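PDB 4NQ3: cyanuric acid amidohydrolase from Azorhizobium caulinodans, which catalyses the hydrolytic opening of the s-triazine ring of cyanuric acid, giving carboxybiuret, which decarboxylates to biuret during the breakdown of herbicides such as atrazine. Local coordinates for residues A104-T114 with H234-W245. Sequence-based numbering, arbitrary orientation.
Sequences APALAIGRAHT and HEIVVLGMSEGW. With SO4 (sulfate ion), chain F; SO4 (sulfate ion), chain D.
Trp245, just beyond strand 235-242, lays its indole back across Leu107 to Ile109 of the antiparallel strand 106-113; the two strands exchange eight backbone hydrogen bonds. Followed outward, its CB meets Leu107 O; with CG anti to the carbonyl carbon (chi1 -78°), the ring turns over the partner strand. CG, CD1 and NE1 receive the methyl of Ala108, a CH-pi contact on the evidence that Ala108 CB lies 3.4 Å from the five-membered ring's centroid and 6° off its normal. NE1 also gives a weak hydrogen bond to Ala142 O. CD2 and CE2 meet Ala108 CA, 3.6 Å above the middle of the ring plane. CE3 comes closest to Leu107 O, CZ3 nears that oxygen and Ile109 N, and CZ2 and CH2 reach the backbone of Ile109, whose N sits over the same face. A type I turn, Ser242 to Trp245, brings the indole there, and Ser242 OG accepts from Gly244 N (2.8 Å) in an ST turn. An alanine in place of Trp245 would probably strip the Ala108 methyl of its aromatic cover, leave Ala142 O without the NE1 bond and open a gap along Leu107 to Ile109. At the far end, Thr114 OG1 accepts from His234 ND1 at 3.0 Å, 2° out of the imidazole plane and thus at its edge. His113 ND1 gives Glu235 OE2 a weak, bent bond; firmer ties run from His113 NE2 to Glu73 O and Glu235 OE1 to Leu76 N. The Arg111 guanidinium turns its edge to the chain D sulfate, probably from the crystallisation liquor, NE bonding O4 at 2.8 Å and NH2 O3 at 3.0 Å. In the mixed sheet of the second repeating unit, whose limits are predicted, strand 106-113 is the outer of four, Leu107 also bonding through its backbone to Leu249; 235-242 pairs antiparallel on its other side with 150-157, which carries catalytic Lys156, backbone-bonded to Glu235. Helix 125-141 packs on the face bearing Ala112 and Ile236; strands 2-10 and 34-41 meet Ile109 on the other.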
loop_
_atom_site.group_PDB
_atom_site.type_symbol
_atom_site.label_atom_id
_atom_site.label_comp_id
_atom_site.label_asym_id
_atom_site.label_seq_id
_atom_site.Cartn_x
_atom_site.Cartn_y
_atom_site.Cartn_z
ATOM N N ALA A 104 40.599 31.288 2.179
ATOM C CA ALA A 104 39.271 31.289 1.562
ATOM C C ALA A 104 38.194 30.546 2.400
ATOM O O ALA A 104 38.521 29.778 3.335
ATOM C CB ALA A 104 39.353 30.695 0.145
ATOM N N PRO A 105 36.906 30.790 2.059
ATOM C CA PRO A 105 35.682 30.319 2.721
ATOM C C PRO A 105 35.301 28.889 2.328
ATOM O O PRO A 105 35.535 28.494 1.172
ATOM C CB PRO A 105 34.631 31.317 2.243
ATOM C CG PRO A 105 35.070 31.648 0.868
ATOM C CD PRO A 105 36.581 31.634 0.894
ATOM N N ALA A 106 34.749 28.129 3.279
ATOM C CA ALA A 106 34.450 26.713 3.067
ATOM C C ALA A 106 33.178 26.312 3.781
ATOM O O ALA A 106 32.554 27.134 4.429
ATOM C CB ALA A 106 35.614 25.835 3.549
ATOM N N LEU A 107 32.804 25.039 3.654
ATOM C CA LEU A 107 31.592 24.531 4.264
ATOM C C LEU A 107 31.652 24.753 5.759
ATOM O O LEU A 107 32.671 24.455 6.378
ATOM C CB LEU A 107 31.400 23.046 3.953
ATOM C CG LEU A 107 30.173 22.332 4.556
ATOM C CD1 LEU A 107 28.891 23.066 4.225
ATOM C CD2 LEU A 107 30.070 20.887 4.078
ATOM N N ALA A 108 30.577 25.312 6.319
ATOM C CA ALA A 108 30.428 25.471 7.764
ATOM C C ALA A 108 29.166 24.744 8.213
ATOM O O ALA A 108 28.188 24.678 7.466
ATOM C CB ALA A 108 30.365 26.928 8.150
ATOM N N ILE A 109 29.192 24.237 9.445
ATOM C CA ILE A 109 28.128 23.431 10.020
ATOM C C ILE A 109 27.760 23.897 11.411
ATOM O O ILE A 109 28.632 24.099 12.252
ATOM C CB ILE A 109 28.543 21.982 10.143
ATOM C CG1 ILE A 109 29.035 21.453 8.806
ATOM C CG2 ILE A 109 27.396 21.137 10.693
ATOM C CD1 ILE A 109 29.899 20.266 8.995
ATOM N N GLY A 110 26.472 24.077 11.669
ATOM C CA GLY A 110 26.032 24.429 13.011
ATOM C C GLY A 110 24.844 23.582 13.413
ATOM O O GLY A 110 24.037 23.190 12.562
ATOM N N ARG A 111 24.732 23.264 14.694
ATOM C CA ARG A 111 23.603 22.452 15.120
ATOM C C ARG A 111 22.924 23.144 16.275
ATOM O O ARG A 111 23.529 24.004 16.899
ATOM C CB ARG A 111 24.049 21.053 15.551
ATOM C CG ARG A 111 25.173 21.130 16.478
ATOM C CD ARG A 111 25.349 19.919 17.314
ATOM N NE ARG A 111 26.547 20.116 18.122
ATOM C CZ ARG A 111 27.206 19.143 18.737
ATOM N NH1 ARG A 111 26.776 17.889 18.621
ATOM N NH2 ARG A 111 28.308 19.421 19.445
ATOM N N ALA A 112 21.702 22.717 16.586
ATOM C CA ALA A 112 20.948 23.211 17.730
ATOM C C ALA A 112 19.776 22.268 17.979
ATOM O O ALA A 112 19.349 21.563 17.063
ATOM C CB ALA A 112 20.460 24.627 17.497
ATOM N N HIS A 113 19.257 22.277 19.208
ATOM C CA HIS A 113 18.164 21.401 19.652
ATOM C C HIS A 113 17.065 22.279 20.196
ATOM O O HIS A 113 17.247 23.495 20.346
ATOM C CB HIS A 113 18.646 20.441 20.739
ATOM C CG HIS A 113 19.836 19.647 20.318
ATOM N ND1 HIS A 113 19.778 18.300 20.020
ATOM C CD2 HIS A 113 21.114 20.034 20.082
ATOM C CE1 HIS A 113 20.978 17.887 19.643
ATOM N NE2 HIS A 113 21.806 18.921 19.669
ATOM N N THR A 114 15.928 21.687 20.514
ATOM C CA THR A 114 14.898 22.466 21.169
ATOM C C THR A 114 14.223 21.644 22.254
ATOM O O THR A 114 14.355 20.414 22.306
ATOM C CB THR A 114 13.818 22.966 20.196
ATOM O OG1 THR A 114 12.898 21.899 19.910
ATOM C CG2 THR A 114 14.429 23.523 18.937
ATOM N N HIS A 234 12.764 19.270 18.289
ATOM C CA HIS A 234 13.365 19.499 16.970
ATOM C C HIS A 234 14.881 19.299 16.967
ATOM O O HIS A 234 15.546 19.543 17.979
ATOM C CB HIS A 234 13.073 20.923 16.466
ATOM C CG HIS A 234 11.625 21.301 16.471
ATOM N ND1 HIS A 234 10.974 21.733 17.604
ATOM C CD2 HIS A 234 10.700 21.311 15.481
ATOM C CE1 HIS A 234 9.711 21.995 17.313
ATOM N NE2 HIS A 234 9.517 21.748 16.030
ATOM N N GLU A 235 15.425 18.861 15.829
ATOM C CA GLU A 235 16.875 18.920 15.595
ATOM C C GLU A 235 17.121 19.901 14.466
ATOM O O GLU A 235 16.471 19.825 13.432
ATOM C CB GLU A 235 17.446 17.566 15.239
ATOM C CG GLU A 235 16.941 16.470 16.156
ATOM C CD GLU A 235 17.915 16.145 17.277
ATOM O OE1 GLU A 235 18.507 15.035 17.237
ATOM O OE2 GLU A 235 18.066 16.985 18.205
ATOM N N ILE A 236 18.044 20.829 14.666
ATOM C CA ILE A 236 18.365 21.803 13.640
ATOM C C ILE A 236 19.828 21.675 13.197
ATOM O O ILE A 236 20.747 21.601 14.030
ATOM C CB ILE A 236 18.109 23.225 14.130
ATOM C CG1 ILE A 236 16.608 23.488 14.214
ATOM C CG2 ILE A 236 18.737 24.235 13.191
ATOM C CD1 ILE A 236 15.973 22.906 15.430
ATOM N N VAL A 237 20.044 21.655 11.885
ATOM C CA VAL A 237 21.395 21.659 11.352
ATOM C C VAL A 237 21.483 22.698 10.260
ATOM O O VAL A 237 20.774 22.591 9.263
ATOM C CB VAL A 237 21.777 20.290 10.777
ATOM C CG1 VAL A 237 23.170 20.337 10.230
ATOM C CG2 VAL A 237 21.685 19.251 11.859
ATOM N N VAL A 238 22.345 23.696 10.448
ATOM C CA VAL A 238 22.557 24.764 9.465
ATOM C C VAL A 238 23.838 24.520 8.662
ATOM O O VAL A 238 24.906 24.365 9.236
ATOM C CB VAL A 238 22.657 26.146 10.149
ATOM C CG1 VAL A 238 23.121 27.196 9.185
ATOM C CG2 VAL A 238 21.353 26.541 10.780
ATOM N N LEU A 239 23.732 24.521 7.342
ATOM C CA LEU A 239 24.887 24.380 6.459
ATOM C C LEU A 239 25.105 25.656 5.655
ATOM O O LEU A 239 24.164 26.203 5.070
ATOM C CB LEU A 239 24.703 23.203 5.500
ATOM C CG LEU A 239 24.346 21.879 6.138
ATOM C CD1 LEU A 239 24.022 20.880 5.055
ATOM C CD2 LEU A 239 25.510 21.406 6.971
ATOM N N GLY A 240 26.344 26.128 5.604
ATOM C CA GLY A 240 26.602 27.365 4.907
ATOM C C GLY A 240 28.055 27.500 4.547
ATOM O O GLY A 240 28.839 26.572 4.754
HETATM N N MSE A 241 28.397 28.653 3.977
HETATM C CA MSE A 241 29.778 29.025 3.726
HETATM C C MSE A 241 30.215 30.076 4.741
HETATM O O MSE A 241 29.414 30.915 5.180
HETATM C CB MSE A 241 29.938 29.549 2.312
HETATM C CG MSE A 241 29.499 28.566 1.288
HETATM SE SE MSE A 241 30.790 27.135 1.119
HETATM C CE MSE A 241 32.136 28.102 0.103
ATOM N N SER A 242 31.484 30.017 5.122
ATOM C CA SER A 242 32.017 30.929 6.113
ATOM C C SER A 242 33.480 31.197 5.882
ATOM O O SER A 242 34.223 30.292 5.536
ATOM C CB SER A 242 31.835 30.372 7.520
ATOM O OG SER A 242 32.641 31.088 8.446
ATOM N N GLU A 243 33.887 32.440 6.122
ATOM C CA GLU A 243 35.295 32.810 6.098
ATOM C C GLU A 243 36.072 32.116 7.232
ATOM O O GLU A 243 37.279 31.878 7.108
ATOM C CB GLU A 243 35.457 34.326 6.208
ATOM C CG GLU A 243 34.748 35.128 5.126
ATOM C CD GLU A 243 35.440 35.047 3.769
ATOM O OE1 GLU A 243 36.614 34.607 3.724
ATOM O OE2 GLU A 243 34.817 35.453 2.754
ATOM N N GLY A 244 35.386 31.830 8.341
ATOM C CA GLY A 244 36.026 31.278 9.523
ATOM C C GLY A 244 36.148 29.774 9.535
ATOM O O GLY A 244 36.459 29.174 10.565
ATOM N N TRP A 245 35.873 29.166 8.384
ATOM C CA TRP A 245 36.050 27.733 8.163
ATOM C C TRP A 245 36.977 27.503 6.964
ATOM O O TRP A 245 37.066 28.344 6.078
ATOM C CB TRP A 245 34.701 27.051 7.918
ATOM C CG TRP A 245 33.854 26.789 9.144
ATOM C CD1 TRP A 245 33.260 27.711 9.943
ATOM C CD2 TRP A 245 33.463 25.506 9.659
ATOM N NE1 TRP A 245 32.550 27.089 10.943
ATOM C CE2 TRP A 245 32.661 25.736 10.789
ATOM C CE3 TRP A 245 33.721 24.189 9.274
ATOM C CZ2 TRP A 245 32.120 24.706 11.540
ATOM C CZ3 TRP A 245 33.189 23.168 10.022
ATOM C CH2 TRP A 245 32.395 23.431 11.146
HETATM S S SO4 F . 21.193 24.256 21.668
HETATM O O1 SO4 F . 21.262 25.717 21.571
HETATM O O2 SO4 F . 21.117 23.817 23.061
HETATM O O3 SO4 F . 19.984 23.801 20.991
HETATM O O4 SO4 F . 22.391 23.684 21.044
HETATM S S SO4 D . 28.929 23.053 19.413
HETATM O O1 SO4 D . 28.710 23.405 20.820
HETATM O O2 SO4 D . 29.391 24.204 18.622
HETATM O O3 SO4 D . 29.922 21.972 19.347
HETATM O O4 SO4 D . 27.640 22.617 18.865
#